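Local atomic coordinates of uncharacterized protein BF1032 (Bacteroides fragilis, PDB entry 3NRH), a protein that is of unknown function, a predominantly alpha-helical member of the DUF5063 family that forms an assembly of two subunits. Residues Y70-Y76 with A117-Q121; L49-S54 with F149-G154; D122-F126 with S141-C145. All coordinates share one frame; numbering follows the deposited sequence.

Interaction 1: Y70-Y76 with A117-Q121; sequences YVTEEIY and ADIYQ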
loop_
_atom_site.group_PDB
_atom_site.type_symbol
_atom_site.label_atom_id
_atom_site.label_comp_id
_atom_site.label_asym_id
_atom_site.label_seq_id
_atom_site.Cartn_x
_atom_site.Cartn_y
_atom_site.Cartn_z
ATOM N N TYR A 70 19.859 -10.485 -13.691
ATOM C CA TYR A 70 19.319 -9.983 -14.943
ATOM C C TYR A 70 19.657 -8.518 -15.165
ATOM O O TYR A 70 20.182 -8.142 -16.213
ATOM C CB TYR A 70 17.791 -10.129 -14.982
ATOM C CG TYR A 70 17.180 -9.542 -16.241
ATOM C CD1 TYR A 70 16.983 -10.323 -17.379
ATOM C CD2 TYR A 70 16.835 -8.193 -16.304
ATOM C CE1 TYR A 70 16.456 -9.772 -18.551
ATOM C CE2 TYR A 70 16.313 -7.633 -17.468
ATOM C CZ TYR A 70 16.122 -8.425 -18.585
ATOM O OH TYR A 70 15.572 -7.868 -19.726
ATOM N N VAL A 71 19.345 -7.693 -14.168
ATOM C CA VAL A 71 19.555 -6.257 -14.271
ATOM C C VAL A 71 21.004 -5.790 -14.364
ATOM O O VAL A 71 21.802 -5.993 -13.451
ATOM C CB VAL A 71 18.862 -5.521 -13.101
ATOM C CG1 VAL A 71 19.049 -4.017 -13.242
ATOM C CG2 VAL A 71 17.378 -5.864 -13.085
ATOM N N THR A 72 21.320 -5.157 -15.487
ATOM C CA THR A 72 22.644 -4.612 -15.742
ATOM C C THR A 72 22.524 -3.096 -15.599
ATOM O O THR A 72 21.418 -2.569 -15.467
ATOM C CB THR A 72 23.113 -4.933 -17.174
ATOM O OG1 THR A 72 22.230 -4.309 -18.118
ATOM C CG2 THR A 72 23.118 -6.437 -17.405
ATOM N N GLU A 73 23.649 -2.392 -15.622
ATOM C CA GLU A 73 23.613 -0.937 -15.500
ATOM C C GLU A 73 22.786 -0.323 -16.631
ATOM O O GLU A 73 22.041 0.634 -16.420
ATOM C CB GLU A 73 25.034 -0.366 -15.534
ATOM C CG GLU A 73 25.107 1.139 -15.320
ATOM C CD GLU A 73 24.463 1.580 -14.018
ATOM O OE1 GLU A 73 24.808 1.015 -12.960
ATOM O OE2 GLU A 73 23.615 2.495 -14.051
ATOM N N GLU A 74 22.917 -0.878 -17.830
ATOM C CA GLU A 74 22.191 -0.372 -18.994
ATOM C C GLU A 74 20.681 -0.561 -18.840
ATOM O O GLU A 74 19.897 0.345 -19.136
ATOM C CB GLU A 74 22.676 -1.079 -20.262
ATOM C CG GLU A 74 22.099 -0.526 -21.556
ATOM C CD GLU A 74 22.448 0.937 -21.781
ATOM O OE1 GLU A 74 23.568 1.349 -21.410
ATOM O OE2 GLU A 74 21.608 1.674 -22.343
ATOM N N ILE A 75 20.283 -1.747 -18.389
ATOM C CA ILE A 75 18.873 -2.055 -18.175
ATOM C C ILE A 75 18.314 -1.066 -17.153
ATOM O O ILE A 75 17.252 -0.481 -17.358
ATOM C CB ILE A 75 18.696 -3.497 -17.623
ATOM C CG1 ILE A 75 18.982 -4.523 -18.724
ATOM C CG2 ILE A 75 17.288 -3.687 -17.058
ATOM C CD1 ILE A 75 18.021 -4.438 -19.898
ATOM N N TYR A 76 19.048 -0.889 -16.058
ATOM C CA TYR A 76 18.636 0.009 -14.979
ATOM C C TYR A 76 18.520 1.460 -15.434
ATOM O O TYR A 76 17.520 2.125 -15.166
ATOM C CB TYR A 76 19.630 -0.073 -13.813
ATOM C CG TYR A 76 19.312 0.871 -12.664
ATOM C CD1 TYR A 76 18.468 0.481 -11.625
ATOM C CD2 TYR A 76 19.839 2.162 -12.635
ATOM C CE1 TYR A 76 18.155 1.354 -10.583
ATOM C CE2 TYR A 76 19.533 3.045 -11.601
ATOM C CZ TYR A 76 18.692 2.634 -10.579
ATOM O OH TYR A 76 18.389 3.496 -9.555
ATOM N N ALA A 117 12.981 2.110 -10.230
ATOM C CA ALA A 117 14.041 1.342 -10.874
ATOM C C ALA A 117 14.770 0.489 -9.833
ATOM O O ALA A 117 15.150 -0.650 -10.111
ATOM C CB ALA A 117 15.018 2.282 -11.587
ATOM N N ASP A 118 14.955 1.033 -8.630
ATOM C CA ASP A 118 15.620 0.288 -7.561
ATOM C C ASP A 118 14.799 -0.934 -7.154
ATOM O O ASP A 118 15.340 -2.024 -6.989
ATOM C CB ASP A 118 15.846 1.171 -6.326
ATOM C CG ASP A 118 16.987 2.152 -6.505
ATOM O OD1 ASP A 118 17.736 2.034 -7.499
ATOM O OD2 ASP A 118 17.144 3.041 -5.641
ATOM N N ILE A 119 13.490 -0.749 -6.984
ATOM C CA ILE A 119 12.613 -1.857 -6.600
ATOM C C ILE A 119 12.645 -2.894 -7.723
ATOM O O ILE A 119 12.755 -4.097 -7.475
ATOM C CB ILE A 119 11.167 -1.355 -6.380
ATOM C CG1 ILE A 119 11.144 -0.360 -5.212
ATOM C CG2 ILE A 119 10.227 -2.527 -6.111
ATOM C CD1 ILE A 119 9.814 0.362 -5.056
ATOM N N TYR A 120 12.572 -2.409 -8.957
ATOM C CA TYR A 120 12.607 -3.261 -10.145
ATOM C C TYR A 120 13.854 -4.148 -10.149
ATOM O O TYR A 120 13.784 -5.327 -10.494
ATOM C CB TYR A 120 12.584 -2.383 -11.405
ATOM C CG TYR A 120 12.724 -3.134 -12.714
ATOM C CD1 TYR A 120 11.609 -3.672 -13.361
ATOM C CD2 TYR A 120 13.972 -3.291 -13.313
ATOM C CE1 TYR A 120 11.739 -4.352 -14.580
ATOM C CE2 TYR A 120 14.114 -3.965 -14.527
ATOM C CZ TYR A 120 12.996 -4.495 -15.154
ATOM O OH TYR A 120 13.144 -5.178 -16.345
ATOM N N GLN A 121 15.001 -3.588 -9.771
ATOM C CA GLN A 121 16.223 -4.377 -9.754
ATOM C C GLN A 121 16.054 -5.627 -8.897
ATOM O O GLN A 121 16.434 -6.722 -9.305
ATOM C CB GLN A 121 17.399 -3.549 -9.235
ATOM C CG GLN A 121 18.751 -4.224 -9.426
ATOM C CD GLN A 121 19.902 -3.360 -8.951
ATOM O OE1 GLN A 121 19.945 -2.162 -9.228
ATOM N NE2 GLN A 121 20.848 -3.966 -8.243
#

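Interaction 2: L49-S54 with F149-G154; sequences LYLKAS and FGLLWG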
loop_
_atom_site.group_PDB
_atom_site.type_symbol
_atom_site.label_atom_id
_atom_site.label_comp_id
_atom_site.label_asym_id
_atom_site.label_seq_id
_atom_site.Cartn_x
_atom_site.Cartn_y
_atom_site.Cartn_z
ATOM N N LEU A 49 1.769 -5.541 -4.378
ATOM C CA LEU A 49 3.118 -6.091 -4.334
ATOM C C LEU A 49 3.618 -6.105 -2.888
ATOM O O LEU A 49 4.230 -7.079 -2.439
ATOM C CB LEU A 49 4.056 -5.260 -5.220
ATOM C CG LEU A 49 5.525 -5.686 -5.329
ATOM C CD1 LEU A 49 5.629 -7.081 -5.927
ATOM C CD2 LEU A 49 6.280 -4.681 -6.196
ATOM N N TYR A 50 3.344 -5.029 -2.157
ATOM C CA TYR A 50 3.763 -4.934 -0.764
ATOM C C TYR A 50 3.068 -6.017 0.064
ATOM O O TYR A 50 3.698 -6.715 0.865
ATOM C CB TYR A 50 3.410 -3.557 -0.190
ATOM C CG TYR A 50 3.960 -3.343 1.200
ATOM C CD1 TYR A 50 5.226 -2.793 1.393
ATOM C CD2 TYR A 50 3.243 -3.759 2.321
ATOM C CE1 TYR A 50 5.771 -2.668 2.675
ATOM C CE2 TYR A 50 3.779 -3.645 3.602
ATOM C CZ TYR A 50 5.043 -3.101 3.771
ATOM O OH TYR A 50 5.581 -3.029 5.035
ATOM N N LEU A 51 1.760 -6.142 -0.127
ATOM C CA LEU A 51 0.976 -7.131 0.597
ATOM C C LEU A 51 1.475 -8.553 0.351
ATOM O O LEU A 51 1.675 -9.317 1.291
ATOM C CB LEU A 51 -0.493 -7.018 0.196
ATOM C CG LEU A 51 -1.463 -8.042 0.787
ATOM C CD1 LEU A 51 -1.417 -8.003 2.301
ATOM C CD2 LEU A 51 -2.876 -7.735 0.280
ATOM N N LYS A 52 1.673 -8.911 -0.911
ATOM C CA LYS A 52 2.148 -10.255 -1.234
ATOM C C LYS A 52 3.551 -10.519 -0.687
ATOM O O LYS A 52 3.857 -11.632 -0.256
ATOM C CB LYS A 52 2.099 -10.478 -2.752
ATOM C CG LYS A 52 0.686 -10.480 -3.320
ATOM C CD LYS A 52 -0.197 -11.503 -2.601
ATOM C CE LYS A 52 -1.663 -11.371 -2.981
ATOM N NZ LYS A 52 -2.530 -12.254 -2.143
ATOM N N ALA A 53 4.405 -9.500 -0.689
ATOM C CA ALA A 53 5.752 -9.666 -0.157
ATOM C C ALA A 53 5.666 -9.901 1.351
ATOM O O ALA A 53 6.386 -10.734 1.905
ATOM C CB ALA A 53 6.587 -8.427 -0.446
ATOM N N SER A 54 4.768 -9.169 2.006
ATOM C CA SER A 54 4.580 -9.280 3.449
ATOM C C SER A 54 4.023 -10.635 3.861
ATOM O O SER A 54 4.187 -11.053 5.004
ATOM C CB SER A 54 3.626 -8.185 3.944
ATOM O OG SER A 54 4.127 -6.894 3.646
ATOM N N PHE A 149 13.630 -7.051 0.951
ATOM C CA PHE A 149 12.349 -6.366 1.101
ATOM C C PHE A 149 12.425 -5.559 2.397
ATOM O O PHE A 149 12.097 -4.375 2.430
ATOM C CB PHE A 149 11.206 -7.384 1.199
ATOM C CG PHE A 149 9.888 -6.786 1.619
ATOM C CD1 PHE A 149 9.227 -5.872 0.803
ATOM C CD2 PHE A 149 9.302 -7.150 2.830
ATOM C CE1 PHE A 149 7.999 -5.329 1.187
ATOM C CE2 PHE A 149 8.073 -6.613 3.224
ATOM C CZ PHE A 149 7.421 -5.701 2.400
ATOM N N GLY A 150 12.878 -6.213 3.465
ATOM C CA GLY A 150 12.982 -5.548 4.752
ATOM C C GLY A 150 14.172 -4.617 4.854
ATOM O O GLY A 150 14.110 -3.587 5.532
ATOM N N LEU A 151 15.259 -4.974 4.176
ATOM C CA LEU A 151 16.467 -4.166 4.204
ATOM C C LEU A 151 16.356 -2.886 3.392
ATOM O O LEU A 151 16.946 -1.871 3.758
ATOM C CB LEU A 151 17.665 -4.961 3.682
ATOM C CG LEU A 151 18.172 -6.160 4.481
ATOM C CD1 LEU A 151 19.373 -6.752 3.756
ATOM C CD2 LEU A 151 18.557 -5.733 5.895
ATOM N N LEU A 152 15.608 -2.909 2.292
ATOM C CA LEU A 152 15.537 -1.699 1.488
ATOM C C LEU A 152 14.365 -1.478 0.539
ATOM O O LEU A 152 13.768 -0.401 0.562
ATOM C CB LEU A 152 16.842 -1.554 0.698
ATOM C CG LEU A 152 17.097 -0.208 0.015
ATOM C CD1 LEU A 152 17.144 0.898 1.065
ATOM C CD2 LEU A 152 18.413 -0.263 -0.756
ATOM N N TRP A 153 14.031 -2.470 -0.287
ATOM C CA TRP A 153 12.956 -2.298 -1.267
ATOM C C TRP A 153 11.586 -1.965 -0.676
ATOM O O TRP A 153 10.855 -1.146 -1.233
ATOM C CB TRP A 153 12.884 -3.530 -2.200
ATOM C CG TRP A 153 11.486 -4.053 -2.485
ATOM C CD1 TRP A 153 10.377 -3.316 -2.808
ATOM C CD2 TRP A 153 11.053 -5.412 -2.431
ATOM N NE1 TRP A 153 9.285 -4.132 -2.945
ATOM C CE2 TRP A 153 9.670 -5.424 -2.721
ATOM C CE3 TRP A 153 11.698 -6.625 -2.165
ATOM C CZ2 TRP A 153 8.925 -6.597 -2.750
ATOM C CZ3 TRP A 153 10.954 -7.787 -2.194
ATOM C CH2 TRP A 153 9.584 -7.764 -2.483
ATOM N N GLY A 154 11.237 -2.602 0.438
ATOM C CA GLY A 154 9.955 -2.334 1.064
ATOM C C GLY A 154 9.755 -0.865 1.405
ATOM O O GLY A 154 8.680 -0.310 1.169
#

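Interaction 3: D122-F126 with S141-C145; sequences DIKDF and SLAIC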
loop_
_atom_site.group_PDB
_atom_site.type_symbol
_atom_site.label_atom_id
_atom_site.label_comp_id
_atom_site.label_asym_id
_atom_site.label_seq_id
_atom_site.Cartn_x
_atom_site.Cartn_y
_atom_site.Cartn_z
ATOM N N ASP A 122 15.491 -5.476 -7.705
ATOM C CA ASP A 122 15.303 -6.643 -6.846
ATOM C C ASP A 122 14.216 -7.586 -7.345
ATOM O O ASP A 122 14.401 -8.801 -7.352
ATOM C CB ASP A 122 14.989 -6.220 -5.413
ATOM C CG ASP A 122 16.216 -6.263 -4.514
ATOM O OD1 ASP A 122 16.835 -7.348 -4.395
ATOM O OD2 ASP A 122 16.561 -5.220 -3.929
ATOM N N ILE A 123 13.088 -7.036 -7.776
ATOM C CA ILE A 123 11.987 -7.878 -8.247
ATOM C C ILE A 123 12.315 -8.606 -9.553
ATOM O O ILE A 123 12.073 -9.807 -9.677
ATOM C CB ILE A 123 10.698 -7.052 -8.446
ATOM C CG1 ILE A 123 10.377 -6.274 -7.163
ATOM C CG2 ILE A 123 9.528 -7.981 -8.798
ATOM C CD1 ILE A 123 10.189 -7.154 -5.941
ATOM N N LYS A 124 12.873 -7.881 -10.522
ATOM C CA LYS A 124 13.215 -8.472 -11.817
ATOM C C LYS A 124 14.263 -9.581 -11.702
ATOM O O LYS A 124 14.155 -10.618 -12.361
ATOM C CB LYS A 124 13.722 -7.389 -12.772
ATOM C CG LYS A 124 14.077 -7.887 -14.176
ATOM C CD LYS A 124 12.857 -8.414 -14.924
ATOM C CE LYS A 124 13.213 -8.803 -16.359
ATOM N NZ LYS A 124 12.007 -9.215 -17.144
ATOM N N ASP A 125 15.282 -9.365 -10.875
ATOM C CA ASP A 125 16.322 -10.380 -10.706
ATOM C C ASP A 125 15.708 -11.664 -10.163
ATOM O O ASP A 125 16.075 -12.769 -10.573
ATOM C CB ASP A 125 17.422 -9.891 -9.757
ATOM C CG ASP A 125 18.397 -8.939 -10.429
ATOM O OD1 ASP A 125 18.351 -8.807 -11.671
ATOM O OD2 ASP A 125 19.222 -8.329 -9.714
ATOM N N PHE A 126 14.759 -11.505 -9.246
ATOM C CA PHE A 126 14.082 -12.642 -8.646
ATOM C C PHE A 126 13.222 -13.445 -9.636
ATOM O O PHE A 126 13.400 -14.655 -9.774
ATOM C CB PHE A 126 13.201 -12.174 -7.484
ATOM C CG PHE A 126 12.186 -13.191 -7.055
ATOM C CD1 PHE A 126 12.586 -14.430 -6.561
ATOM C CD2 PHE A 126 10.826 -12.931 -7.190
ATOM C CE1 PHE A 126 11.641 -15.397 -6.209
ATOM C CE2 PHE A 126 9.874 -13.891 -6.842
ATOM C CZ PHE A 126 10.285 -15.126 -6.351
ATOM N N SER A 141 17.079 -17.135 -4.753
ATOM C CA SER A 141 16.680 -15.837 -5.298
ATOM C C SER A 141 15.494 -15.308 -4.492
ATOM O O SER A 141 15.380 -14.105 -4.252
ATOM C CB SER A 141 16.314 -15.948 -6.789
ATOM O OG SER A 141 15.204 -16.807 -7.016
ATOM N N LEU A 142 14.617 -16.213 -4.066
ATOM C CA LEU A 142 13.455 -15.830 -3.264
ATOM C C LEU A 142 13.924 -15.311 -1.906
ATOM O O LEU A 142 13.493 -14.251 -1.447
ATOM C CB LEU A 142 12.529 -17.029 -3.051
ATOM C CG LEU A 142 11.351 -16.778 -2.108
ATOM C CD1 LEU A 142 10.451 -15.713 -2.708
ATOM C CD2 LEU A 142 10.575 -18.071 -1.876
ATOM N N ALA A 143 14.810 -16.065 -1.262
ATOM C CA ALA A 143 15.341 -15.676 0.042
ATOM C C ALA A 143 15.994 -14.296 -0.021
ATOM O O ALA A 143 15.792 -13.467 0.862
ATOM C CB ALA A 143 16.354 -16.715 0.530
ATOM N N ILE A 144 16.786 -14.055 -1.061
ATOM C CA ILE A 144 17.452 -12.766 -1.224
ATOM C C ILE A 144 16.436 -11.640 -1.398
ATOM O O ILE A 144 16.538 -10.594 -0.760
ATOM C CB ILE A 144 18.394 -12.781 -2.444
ATOM C CG1 ILE A 144 19.591 -13.687 -2.156
ATOM C CG2 ILE A 144 18.868 -11.362 -2.767
ATOM C CD1 ILE A 144 20.520 -13.864 -3.330
ATOM N N CYS A 145 15.455 -11.860 -2.267
ATOM C CA CYS A 145 14.427 -10.861 -2.510
ATOM C C CYS A 145 13.666 -10.545 -1.225
ATOM O O CYS A 145 13.403 -9.382 -0.920
ATOM C CB CYS A 145 13.462 -11.358 -3.582
ATOM S SG CYS A 145 12.255 -10.125 -4.110
#

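Interaction 1: Y70-Y76 with A117-Q121
Tyr76 reaches from the first turn of helix 73-87 to the side of helix 112-131, and its ring meets a different group at almost every step outward. CB does not itself point at the partner; with CG anti to the backbone N (chi1 178°) the ring is carried across to it. CD1 comes first, 3.9 Å from Gln121 OE1, the amide standing almost perpendicular to the ring. Next along the same side, CE1 rests against Ala117 CB at 3.4 Å, a close approach to the helix surface, possible because the alanine side chain is a single methyl group. At the tip, OH donates to Asp118 OD1 over 2.6 Å. The carboxylate is turned only 19° from the ring plane, yet the hydroxyl meets OD1 from above the carboxylate plane, 37° out of it. Asp118 OD2 has a weak, long ion pair with Lys156.

The chain enters this helix through an N-cap: Thr72 OG1 accepts from Ile75 N at 3.2 Å, a nearly straight bond that satisfies an amide of the first turn, which has no preceding helical turn to supply its carbonyl. Threonine suits the place because its short side chain can fold back to that amide. Just before the cap, Val71 straddles Gln121. Its CG2 lies 3.8 Å from Gln121 CA, while CG1 packs on CG of the extended glutamine chain, the two side chains crossing at about a right angle. CG2 also approaches Tyr120 CE2, and Ile75 CG2 meets that same carbon at the ring's edge, 4.1 Å away. The Tyr120 OH goes on past these two to hydrogen-bond with Glu28 of helix 11-28.

Interaction 2: L49-S54 with F149-G154
Tyr50 O is gripped twice by one residue, Ser54, whose OG also touches Phe149 CZ across the contact at 3.7 Å. Ser54 N makes the ordinary helical bond to this carbonyl, and Ser54 OG donates to it from the opposite face of its plane over 2.8 Å. Serine suits the last turn of helix 35-54 because its hydroxyl can be satisfied by its own helix while it borders an aromatic ring.

That ring, Phe149, makes the largest contribution to the contact. A chi1 of 169° turns it away from its own backbone N and out toward helix 35-54. Ala53 CB sits over one face, 3.9 Å from the ring centroid and 15° off the normal, a CH-pi contact in which a methyl group is the right size. Phe149 CZ in turn lies over one face of Tyr50, 3.5 Å from CE1, with the two ring planes inclined at 58°. Trp153 comes in beside it: its CH2 reaches Ala53 CB at 3.7 Å, and one face of the indole is covered by Phe149 CD1. Leu49 CG borders the indole more loosely.

The Tyr50 OH hydrogen-bonds to His165 of the second subunit, linking this core to the dimer interface. Gly154 N bonds back to Phe149 O at 2.8 Å, five residues earlier, a wider pi-type turn. The segment axes, 12.2 Å apart, describe a nearly antiparallel helix pair spaced widely enough for aromatic rings to lie between, as in the core of an alpha-helical bundle.

Interaction 3: D122-F126 with S141-C145
Helices 112-131 and 135-169 follow one another in the chain with only a short turn between, and the contact of Phe126 with Ser141, Leu142 and Cys145 lies within this helical hairpin. The segments run nearly antiparallel, at 170°, with their axes 9.5 Å apart, and small residues on the second helix let the backbones approach: Phe126 and Ser141 have the nearest CA atoms.

Phe126 carries most of the packing. Its chi1 of 164° swings the ring along the second helix, beside Leu142 and pointing the same way. CD1 meets Ser141 OG at 3.6 Å, with the oxygen at the ring edge and near its plane. The next carbon, CE1, presses on the backbone at Leu142 CA, 3.5 Å away, and on that residue's CB; farther out, CZ touches Leu142 CD1 at 3.7 Å. A flat ring can follow the helix surface in this way, and leucine gives it a flexible hydrocarbon edge to lie against.

Nearer the backbone, Phe126 CB packs on Cys145 CB at 4.0 Å. The thiol sulfur, Cys145 SG, is 4.9 Å from the centroid of the Phe126 ring and 38° off its normal, an oblique sulfur-aromatic contact. SG also lies 4.1 Å from Ile123 CD1, so cysteine here provides a small, polarisable group between an aromatic and an aliphatic neighbour.

Ser141 OG hydrogen-bonds chiefly to Thr137 O in its own helix, with Met138 O a second partner, and Asp122 OD1 accepts from Asn148. Ile123 also packs on Ala20 and Cys24 of helix 11-28, joining the pair to a third helix. Small residues facing a large one across closely packed antiparallel helices fit a helical hairpin within an alpha-helical bundle.

Helix 112-131 serves both interaction 1 and interaction 3, whose centres are about 12 Å apart. Asp125 OD1 joins them, lying 2.9 Å from Val71 N and 3.0 Å from Tyr70 N in probable hydrogen bonds that tie the chain before helix 73-87 to the hairpin; Lys124 adds a cation-pi contact with Tyr70. Interactions 2 and 3 share helix 135-169, with centres about 11 Å apart, and Trp153 bridges them: its CZ2 packs 3.5 Å from Ile123 CD1. The same indole touches interaction 1, Trp153 CD1 meeting Ile119 CG2 at 3.4 Å, although the centres of interactions 1 and 2 lie about 17 Å apart on opposite sides of the chain's centre.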